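Local coordinates for protein putative glycoside hydrolase (Bacteroides thetaiotaomicron VPI-5482, PDB 3HBZ) that is of unproven function but binds calcium and, as a putative glycoside hydrolase, may play a role in carbohydrate metabolism, at residues F50-P60 with Q72-D80; I12-T23 with I28-G38. All blocks are in the same frame, centred on the assembly; numbering follows the deposited sequence.

Contact 1 of 2, residues F50-P60 with Q72-D80; sequences FTLTPGATIDP and QQYTVTAAD
The antiparallel pairing of strands 57-59 and 72-77 forms one margin of the N-terminal five-stranded mixed sheet, with 57-59 as its outermost strand in this chain. Thr-57 and Thr-77 make one hydrogen-bonded pair, Thr-57 N to Thr-77 O at 2.9 Å and Thr-77 N back to Thr-57 O, both nearly straight. Asp-59 and Thr-75 repeat the exchange, though the bond from Asp-59 N to Thr-75 O is more bent, at 147°. Between them lies the non-hydrogen-bonded pair Ile-58 and Val-76, whose side chains turn to the face away from the threonines. With CG1 of Ile-58 anti to the backbone N (chi1 -171°) and the chain extended beyond it, CG1 rests 3.9 Å from Val-76 CG2 and CD1 reaches Tyr-74 CD2. CG1 of Val-76 meets Ala-56 CB instead.

Phe-50 and Pro-60 also meet the Tyr-74 ring. Phe-50 directs its edge at one face in a T-shaped stack, planes at 75°, CE2 of Phe-50 lying 3.5 Å from CE2 of Tyr-74. Pro-60, which follows a cis peptide bond, sets its O in the plane of the ring at the edge, 3.6 Å from Tyr-74 CD2, and its own CD touches the same carbon. Arg-66 adds a cation-pi contact to Tyr-74.

Just before strand 57-59, the type II turn from Thr-53 to Ala-56 is tied to Ala-79 by water 1, which donates to Pro-54 O and accepts from Ala-79 N. On the threonine face water 2 joins Thr-57 OG1 to Thr-77 O, 2.7 Å from the hydroxyl. The chemistry is thus divided: threonine hydroxyls, one of them bound to water, and a carboxylate on one face, aliphatic and aromatic groups on the other, with paired backbone bonds holding the register between them.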
loop_
_atom_site.group_PDB
_atom_site.type_symbol
_atom_site.label_atom_id
_atom_site.label_comp_id
_atom_site.label_asym_id
_atom_site.label_seq_id
_atom_site.Cartn_x
_atom_site.Cartn_y
_atom_site.Cartn_z
ATOM N N PHE A 50 15.693 -16.845 5.112
ATOM C CA PHE A 50 14.710 -16.895 4.045
ATOM C C PHE A 50 14.270 -18.343 3.798
ATOM O O PHE A 50 14.998 -19.309 4.111
ATOM C CB PHE A 50 15.275 -16.305 2.740
ATOM C CG PHE A 50 15.930 -14.968 2.914
ATOM C CD1 PHE A 50 15.161 -13.815 3.042
ATOM C CD2 PHE A 50 17.312 -14.862 3.061
ATOM C CE1 PHE A 50 15.761 -12.565 3.252
ATOM C CE2 PHE A 50 17.917 -13.612 3.240
ATOM C CZ PHE A 50 17.139 -12.461 3.324
ATOM N N THR A 51 13.078 -18.489 3.238
ATOM C CA THR A 51 12.756 -19.685 2.513
ATOM C C THR A 51 12.793 -19.317 1.034
ATOM O O THR A 51 12.573 -18.146 0.670
ATOM C CB THR A 51 11.413 -20.296 2.922
ATOM O OG1 THR A 51 10.371 -19.342 2.675
ATOM C CG2 THR A 51 11.428 -20.736 4.422
ATOM N N LEU A 52 13.101 -20.315 0.197
ATOM C CA LEU A 52 13.293 -20.129 -1.231
ATOM C C LEU A 52 12.523 -21.143 -2.018
ATOM O O LEU A 52 12.112 -22.199 -1.513
ATOM C CB LEU A 52 14.774 -20.290 -1.623
ATOM C CG LEU A 52 15.852 -19.421 -0.965
ATOM C CD1 LEU A 52 17.269 -19.960 -1.377
ATOM C CD2 LEU A 52 15.641 -17.905 -1.273
ATOM N N THR A 53 12.348 -20.823 -3.283
ATOM C CA THR A 53 11.924 -21.804 -4.295
ATOM C C THR A 53 12.800 -23.051 -4.216
ATOM O O THR A 53 14.043 -22.947 -4.221
ATOM C CB THR A 53 12.127 -21.197 -5.702
ATOM O OG1 THR A 53 11.410 -19.956 -5.769
ATOM C CG2 THR A 53 11.687 -22.214 -6.849
ATOM N N PRO A 54 12.173 -24.246 -4.208
ATOM C CA PRO A 54 12.975 -25.455 -4.121
ATOM C C PRO A 54 14.114 -25.515 -5.158
ATOM O O PRO A 54 13.920 -25.211 -6.333
ATOM C CB PRO A 54 11.954 -26.580 -4.294
ATOM C CG PRO A 54 10.695 -26.023 -3.679
ATOM C CD PRO A 54 10.732 -24.535 -4.161
ATOM N N GLY A 55 15.304 -25.856 -4.676
ATOM C CA GLY A 55 16.483 -25.961 -5.505
ATOM C C GLY A 55 17.238 -24.672 -5.745
ATOM O O GLY A 55 18.312 -24.718 -6.329
ATOM N N ALA A 56 16.681 -23.525 -5.364
ATOM C CA ALA A 56 17.383 -22.243 -5.530
ATOM C C ALA A 56 18.474 -22.063 -4.482
ATOM O O ALA A 56 18.472 -22.703 -3.435
ATOM C CB ALA A 56 16.399 -21.066 -5.430
ATOM N N THR A 57 19.403 -21.152 -4.764
ATOM C CA THR A 57 20.346 -20.704 -3.778
ATOM C C THR A 57 20.341 -19.194 -3.695
ATOM O O THR A 57 19.932 -18.496 -4.644
ATOM C CB THR A 57 21.794 -21.153 -4.116
ATOM O OG1 THR A 57 22.151 -20.644 -5.404
ATOM C CG2 THR A 57 21.943 -22.690 -4.052
ATOM N N ILE A 58 20.834 -18.676 -2.572
ATOM C CA ILE A 58 20.861 -17.239 -2.364
ATOM C C ILE A 58 22.277 -16.807 -1.947
ATOM O O ILE A 58 22.962 -17.498 -1.202
ATOM C CB ILE A 58 19.799 -16.795 -1.350
ATOM C CG1 ILE A 58 19.689 -15.260 -1.292
ATOM C CG2 ILE A 58 20.122 -17.349 0.035
ATOM C CD1 ILE A 58 18.487 -14.727 -0.482
ATOM N N ASP A 59 22.694 -15.658 -2.437
ATOM C CA ASP A 59 24.047 -15.131 -2.229
ATOM C C ASP A 59 23.862 -13.689 -1.810
ATOM O O ASP A 59 23.270 -12.917 -2.541
ATOM C CB ASP A 59 24.842 -15.191 -3.521
ATOM C CG ASP A 59 26.263 -14.641 -3.384
ATOM O OD1 ASP A 59 26.883 -14.829 -2.340
ATOM O OD2 ASP A 59 26.763 -14.025 -4.342
ATOM N N PRO A 60 24.346 -13.323 -0.608
ATOM C CA PRO A 60 24.987 -14.202 0.338
ATOM C C PRO A 60 23.972 -15.147 0.971
ATOM O O PRO A 60 22.779 -14.961 0.777
ATOM C CB PRO A 60 25.583 -13.235 1.379
ATOM C CG PRO A 60 24.725 -12.082 1.321
ATOM C CD PRO A 60 24.249 -11.949 -0.102
ATOM N N GLN A 72 20.301 -3.756 1.584
ATOM C CA GLN A 72 21.300 -4.728 1.208
ATOM C C GLN A 72 20.693 -5.604 0.144
ATOM O O GLN A 72 19.509 -5.951 0.238
ATOM C CB GLN A 72 21.640 -5.601 2.427
ATOM C CG GLN A 72 22.273 -4.844 3.557
ATOM C CD GLN A 72 23.616 -4.283 3.160
ATOM O OE1 GLN A 72 24.468 -4.991 2.653
ATOM N NE2 GLN A 72 23.794 -3.005 3.368
ATOM N N GLN A 73 21.489 -5.949 -0.861
ATOM C CA GLN A 73 21.028 -6.778 -1.970
ATOM C C GLN A 73 21.451 -8.243 -1.830
ATOM O O GLN A 73 22.566 -8.556 -1.408
ATOM C CB GLN A 73 21.584 -6.268 -3.302
ATOM C CG GLN A 73 21.119 -4.861 -3.688
ATOM C CD GLN A 73 21.404 -4.546 -5.127
ATOM O OE1 GLN A 73 21.941 -5.375 -5.857
ATOM N NE2 GLN A 73 21.034 -3.355 -5.553
ATOM N N TYR A 74 20.549 -9.129 -2.217
ATOM C CA TYR A 74 20.799 -10.545 -2.329
ATOM C C TYR A 74 20.409 -11.019 -3.717
ATOM O O TYR A 74 19.434 -10.537 -4.290
ATOM C CB TYR A 74 19.916 -11.339 -1.352
ATOM C CG TYR A 74 20.116 -11.074 0.143
ATOM C CD1 TYR A 74 19.677 -9.902 0.730
ATOM C CD2 TYR A 74 20.691 -12.032 0.976
ATOM C CE1 TYR A 74 19.809 -9.680 2.109
ATOM C CE2 TYR A 74 20.838 -11.818 2.345
ATOM C CZ TYR A 74 20.385 -10.646 2.909
ATOM O OH TYR A 74 20.528 -10.425 4.248
ATOM N N THR A 75 21.127 -12.006 -4.229
ATOM C CA THR A 75 20.777 -12.638 -5.501
ATOM C C THR A 75 20.374 -14.102 -5.293
ATOM O O THR A 75 21.113 -14.872 -4.709
ATOM C CB THR A 75 21.995 -12.530 -6.477
ATOM O OG1 THR A 75 22.213 -11.158 -6.733
ATOM C CG2 THR A 75 21.762 -13.227 -7.800
ATOM N N VAL A 76 19.213 -14.452 -5.819
ATOM C CA VAL A 76 18.694 -15.802 -5.820
ATOM C C VAL A 76 18.928 -16.355 -7.227
ATOM O O VAL A 76 18.602 -15.716 -8.234
ATOM C CB VAL A 76 17.218 -15.814 -5.491
ATOM C CG1 VAL A 76 16.663 -17.216 -5.511
ATOM C CG2 VAL A 76 16.957 -15.138 -4.111
ATOM N N THR A 77 19.553 -17.529 -7.278
ATOM C CA THR A 77 19.781 -18.253 -8.502
ATOM C C THR A 77 18.950 -19.508 -8.467
ATOM O O THR A 77 18.992 -20.241 -7.465
ATOM C CB THR A 77 21.257 -18.644 -8.625
ATOM O OG1 THR A 77 22.054 -17.456 -8.537
ATOM C CG2 THR A 77 21.514 -19.390 -9.965
ATOM N N ALA A 78 18.202 -19.739 -9.551
ATOM C CA ALA A 78 17.442 -20.973 -9.697
ATOM C C ALA A 78 18.356 -22.160 -9.788
ATOM O O ALA A 78 19.575 -22.025 -10.026
ATOM C CB ALA A 78 16.483 -20.937 -10.920
ATOM N N ALA A 79 17.733 -23.318 -9.576
ATOM C CA ALA A 79 18.376 -24.620 -9.616
ATOM C C ALA A 79 19.136 -24.779 -10.875
ATOM O O ALA A 79 20.214 -25.331 -10.845
ATOM C CB ALA A 79 17.330 -25.749 -9.516
ATOM N N ASP A 80 18.586 -24.304 -11.993
ATOM C CA ASP A 80 19.257 -24.463 -13.289
ATOM C C ASP A 80 20.527 -23.627 -13.465
ATOM O O ASP A 80 21.218 -23.819 -14.438
ATOM C CB ASP A 80 18.304 -24.216 -14.452
ATOM C CG ASP A 80 17.614 -22.844 -14.412
ATOM O OD1 ASP A 80 18.215 -21.798 -14.040
ATOM O OD2 ASP A 80 16.438 -22.820 -14.809
HETATM O O HOH W 1 15.028 -23.170 -8.505
HETATM O O HOH W 2 21.417 -22.135 -7.553
#

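Contact 2 of 2, residues I12-T23 with I28-G38; sequences ILSCRLPGVVMT and ITNNSINIFVG. With CAC (cacodylate ion), chain G.
Ile-35 reaches from strand 32-36 toward 12-23 and divides at CB into two arms with different partners. The CG2 arm, anti to the backbone N, touches both Leu-17 CD1, at 3.8 Å, and the selenium of selenomethionine Met-22, at 3.9 Å. Along the other arm CG1 passes 3.9 Å from Cys-15 SG, and the terminal CD1 closes to 3.5 Å of that sulfur. The thiol is brought there by chi1 of -176°, which sets it beside its own carbonyl carbon.

Strands 12-16 and 32-36 belong to different sheets, the first paired with 49-52 and the second with 84-92; their axes approach to 8.8 Å with an angle of 31° between their directions. Their contact is therefore face packing of side chains. Further along, Ile-12 CG2 meets Ile-33 CD1 at 3.6 Å, while Ile-28 lays CD1 against the backbone at Ser-14 CA; at the other end Val-37 CG1 touches both Leu-17 CD1 and Val-20 CG1.

Only where 12-23 turns back does a hydrogen bond join the segments, from Thr-23 N to Phe-36 O at 2.8 Å, its donor 41° above the carbonyl plane. The Thr-23 side chain lies along the backbone there, OG1 beside Phe-36 CB and CG2 3.3 Å from Gly-38 N. In the 29-32 turn, Thr-29 OG1 and Asn-31 N both donate to O1 of a cacodylate ion, probably from the crystallisation liquor.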
loop_
_atom_site.group_PDB
_atom_site.type_symbol
_atom_site.label_atom_id
_atom_site.label_comp_id
_atom_site.label_asym_id
_atom_site.label_seq_id
_atom_site.Cartn_x
_atom_site.Cartn_y
_atom_site.Cartn_z
ATOM N N ILE A 12 12.422 -15.495 -3.198
ATOM C CA ILE A 12 12.355 -15.531 -1.753
ATOM C C ILE A 12 10.896 -15.640 -1.403
ATOM O O ILE A 12 10.130 -14.776 -1.775
ATOM C CB ILE A 12 12.914 -14.250 -1.137
ATOM C CG1 ILE A 12 14.439 -14.164 -1.403
ATOM C CG2 ILE A 12 12.654 -14.227 0.358
ATOM C CD1 ILE A 12 15.095 -12.839 -0.912
ATOM N N LEU A 13 10.531 -16.678 -0.665
ATOM C CA LEU A 13 9.127 -16.936 -0.320
ATOM C C LEU A 13 8.779 -16.478 1.066
ATOM O O LEU A 13 7.627 -16.314 1.364
ATOM C CB LEU A 13 8.800 -18.424 -0.473
ATOM C CG LEU A 13 8.963 -18.981 -1.883
ATOM C CD1 LEU A 13 8.807 -20.507 -1.812
ATOM C CD2 LEU A 13 7.914 -18.312 -2.827
ATOM N N SER A 14 9.767 -16.288 1.935
ATOM C CA SER A 14 9.517 -15.740 3.283
ATOM C C SER A 14 10.777 -15.178 3.860
ATOM O O SER A 14 11.867 -15.495 3.395
ATOM C CB SER A 14 8.947 -16.813 4.259
ATOM O OG SER A 14 9.942 -17.777 4.660
ATOM N N CYS A 15 10.610 -14.375 4.903
ATOM C CA CYS A 15 11.736 -13.722 5.593
ATOM C C CYS A 15 11.428 -13.657 7.045
ATOM O O CYS A 15 10.313 -13.301 7.402
ATOM C CB CYS A 15 11.878 -12.290 5.097
ATOM S SG CYS A 15 13.253 -11.404 5.765
ATOM N N ARG A 16 12.409 -13.960 7.895
ATOM C CA ARG A 16 12.260 -13.720 9.305
ATOM C C ARG A 16 13.603 -13.388 9.927
ATOM O O ARG A 16 14.632 -13.558 9.268
ATOM C CB ARG A 16 11.589 -14.896 9.982
ATOM C CG ARG A 16 12.474 -16.049 10.229
ATOM C CD ARG A 16 11.664 -17.208 10.735
ATOM N NE ARG A 16 12.548 -18.221 11.298
ATOM C CZ ARG A 16 12.966 -18.272 12.563
ATOM N NH1 ARG A 16 12.578 -17.372 13.466
ATOM N NH2 ARG A 16 13.782 -19.250 12.921
ATOM N N LEU A 17 13.560 -12.831 11.148
ATOM C CA LEU A 17 14.749 -12.458 11.908
ATOM C C LEU A 17 14.741 -13.211 13.248
ATOM O O LEU A 17 14.079 -12.806 14.208
ATOM C CB LEU A 17 14.777 -10.970 12.181
ATOM C CG LEU A 17 15.017 -9.945 11.084
ATOM C CD1 LEU A 17 14.860 -8.532 11.713
ATOM C CD2 LEU A 17 16.389 -10.132 10.461
ATOM N N PRO A 18 15.461 -14.326 13.316
ATOM C CA PRO A 18 15.485 -15.122 14.550
ATOM C C PRO A 18 15.914 -14.258 15.745
ATOM O O PRO A 18 16.846 -13.485 15.634
ATOM C CB PRO A 18 16.544 -16.205 14.252
ATOM C CG PRO A 18 16.605 -16.326 12.790
ATOM C CD PRO A 18 16.239 -14.949 12.226
ATOM N N GLY A 19 15.198 -14.352 16.849
ATOM C CA GLY A 19 15.506 -13.545 18.042
ATOM C C GLY A 19 15.169 -12.054 18.053
ATOM O O GLY A 19 15.426 -11.402 19.059
ATOM N N VAL A 20 14.604 -11.511 16.964
ATOM C CA VAL A 20 14.096 -10.118 16.936
ATOM C C VAL A 20 12.597 -10.161 16.654
ATOM O O VAL A 20 12.157 -10.866 15.731
ATOM C CB VAL A 20 14.799 -9.286 15.823
ATOM C CG1 VAL A 20 14.081 -7.938 15.547
ATOM C CG2 VAL A 20 16.258 -9.084 16.156
ATOM N N VAL A 21 11.813 -9.401 17.411
ATOM C CA VAL A 21 10.374 -9.326 17.160
ATOM C C VAL A 21 10.172 -8.289 16.064
ATOM O O VAL A 21 10.594 -7.121 16.185
ATOM C CB VAL A 21 9.539 -8.948 18.408
ATOM C CG1 VAL A 21 8.018 -9.068 18.099
ATOM C CG2 VAL A 21 9.918 -9.840 19.611
HETATM N N MSE A 22 9.600 -8.750 14.960
HETATM C CA MSE A 22 9.214 -7.867 13.853
HETATM C C MSE A 22 7.868 -7.256 14.247
HETATM O O MSE A 22 7.112 -7.859 14.995
HETATM C CB MSE A 22 9.161 -8.658 12.558
HETATM C CG MSE A 22 10.561 -9.050 12.108
HETATM SE SE MSE A 22 10.598 -9.961 10.435
HETATM C CE MSE A 22 9.420 -11.429 10.805
ATOM N N THR A 23 7.606 -6.026 13.830
ATOM C CA THR A 23 6.436 -5.316 14.347
ATOM C C THR A 23 5.217 -5.669 13.503
ATOM O O THR A 23 4.090 -5.463 13.935
ATOM C CB THR A 23 6.664 -3.831 14.351
ATOM O OG1 THR A 23 6.861 -3.419 12.991
ATOM C CG2 THR A 23 7.916 -3.465 15.256
ATOM N N ILE A 28 6.833 -8.410 0.999
ATOM C CA ILE A 28 7.574 -8.960 -0.126
ATOM C C ILE A 28 6.927 -8.595 -1.461
ATOM O O ILE A 28 5.759 -8.805 -1.658
ATOM C CB ILE A 28 7.692 -10.483 0.027
ATOM C CG1 ILE A 28 8.291 -10.752 1.407
ATOM C CG2 ILE A 28 8.596 -11.050 -1.117
ATOM C CD1 ILE A 28 8.565 -12.247 1.747
ATOM N N THR A 29 7.703 -8.003 -2.366
ATOM C CA THR A 29 7.253 -7.762 -3.729
ATOM C C THR A 29 8.095 -8.658 -4.650
ATOM O O THR A 29 8.800 -9.536 -4.167
ATOM C CB THR A 29 7.387 -6.270 -4.128
ATOM O OG1 THR A 29 8.772 -5.917 -4.205
ATOM C CG2 THR A 29 6.624 -5.362 -3.135
ATOM N N ASN A 30 8.037 -8.419 -5.953
ATOM C CA ASN A 30 8.813 -9.190 -6.892
ATOM C C ASN A 30 10.339 -9.134 -6.650
ATOM O O ASN A 30 11.010 -10.131 -6.869
ATOM C CB ASN A 30 8.521 -8.765 -8.334
ATOM C CG ASN A 30 8.991 -9.815 -9.347
ATOM O OD1 ASN A 30 8.489 -10.918 -9.348
ATOM N ND2 ASN A 30 9.978 -9.482 -10.181
ATOM N N ASN A 31 10.866 -7.969 -6.234
ATOM C CA ASN A 31 12.308 -7.743 -6.122
ATOM C C ASN A 31 12.724 -6.985 -4.839
ATOM O O ASN A 31 13.825 -6.444 -4.781
ATOM C CB ASN A 31 12.851 -6.969 -7.361
ATOM C CG ASN A 31 12.671 -7.733 -8.693
ATOM O OD1 ASN A 31 11.614 -7.629 -9.341
ATOM N ND2 ASN A 31 13.744 -8.441 -9.148
ATOM N N SER A 32 11.846 -6.919 -3.846
ATOM C CA SER A 32 12.136 -6.194 -2.623
ATOM C C SER A 32 11.463 -6.831 -1.439
ATOM O O SER A 32 10.391 -7.485 -1.553
ATOM C CB SER A 32 11.735 -4.712 -2.719
ATOM O OG SER A 32 10.323 -4.539 -2.679
ATOM N N ILE A 33 12.133 -6.674 -0.310
ATOM C CA ILE A 33 11.588 -7.018 1.007
ATOM C C ILE A 33 11.762 -5.824 1.955
ATOM O O ILE A 33 12.830 -5.239 1.990
ATOM C CB ILE A 33 12.288 -8.203 1.600
ATOM C CG1 ILE A 33 12.299 -9.366 0.589
ATOM C CG2 ILE A 33 11.583 -8.620 2.951
ATOM C CD1 ILE A 33 12.753 -10.694 1.104
ATOM N N ASN A 34 10.691 -5.448 2.670
ATOM C CA ASN A 34 10.740 -4.451 3.745
ATOM C C ASN A 34 10.430 -5.182 5.046
ATOM O O ASN A 34 9.370 -5.802 5.192
ATOM C CB ASN A 34 9.743 -3.287 3.526
ATOM C CG ASN A 34 10.255 -2.220 2.509
ATOM O OD1 ASN A 34 10.425 -2.504 1.346
ATOM N ND2 ASN A 34 10.519 -1.022 2.981
ATOM N N ILE A 35 11.379 -5.126 5.964
ATOM C CA ILE A 35 11.313 -5.771 7.267
ATOM C C ILE A 35 11.105 -4.648 8.296
ATOM O O ILE A 35 11.778 -3.639 8.240
ATOM C CB ILE A 35 12.658 -6.461 7.573
ATOM C CG1 ILE A 35 12.922 -7.568 6.524
ATOM C CG2 ILE A 35 12.670 -7.046 9.004
ATOM C CD1 ILE A 35 14.323 -8.202 6.546
ATOM N N PHE A 36 10.161 -4.811 9.212
ATOM C CA PHE A 36 9.855 -3.772 10.202
ATOM C C PHE A 36 10.219 -4.204 11.633
ATOM O O PHE A 36 9.749 -5.243 12.123
ATOM C CB PHE A 36 8.355 -3.399 10.161
ATOM C CG PHE A 36 7.895 -2.834 8.829
ATOM C CD1 PHE A 36 7.618 -3.685 7.769
ATOM C CD2 PHE A 36 7.745 -1.478 8.646
ATOM C CE1 PHE A 36 7.178 -3.193 6.577
ATOM C CE2 PHE A 36 7.294 -0.970 7.421
ATOM C CZ PHE A 36 7.052 -1.828 6.390
ATOM N N VAL A 37 11.022 -3.379 12.310
ATOM C CA VAL A 37 11.411 -3.641 13.690
ATOM C C VAL A 37 11.100 -2.420 14.562
ATOM O O VAL A 37 10.886 -1.320 14.058
ATOM C CB VAL A 37 12.910 -4.020 13.767
ATOM C CG1 VAL A 37 13.172 -5.187 12.863
ATOM C CG2 VAL A 37 13.811 -2.831 13.390
ATOM N N GLY A 38 11.055 -2.615 15.872
ATOM C CA GLY A 38 10.756 -1.519 16.786
ATOM C C GLY A 38 11.849 -0.458 16.800
ATOM O O GLY A 38 13.042 -0.778 16.733
HETATM AS AS CAC G . 8.872 -4.818 -7.912
HETATM O O1 CAC G . 9.780 -5.375 -6.540
HETATM O O2 CAC G . 7.362 -5.711 -7.749
HETATM C C1 CAC G . 8.404 -2.955 -7.541
HETATM C C2 CAC G . 9.694 -5.122 -9.690
#

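Contact 1, at the surface, pairs two strands of one sheet and also packs Phe-50 and Leu-52 of strand 49-52 on it; contact 2, partly buried, packs strands of the two sheets almost entirely through side chains. Strands 32-36, 57-59 and 72-77 share the five-stranded sheet, with 84-92 between 32-36 and 72-77; 12-16 and 49-52 form the two-stranded one. The contacts meet at that pair: Leu-13 and Ser-14 form a classic beta bulge opposite Thr-51, and Phe-50 packs on Ile-12. Contact 1 combines backbone pairing and bridging waters with aromatic and aliphatic packing; contact 2 has a single hydrogen bond between its segments and otherwise aliphatic, sulfur and selenium packing.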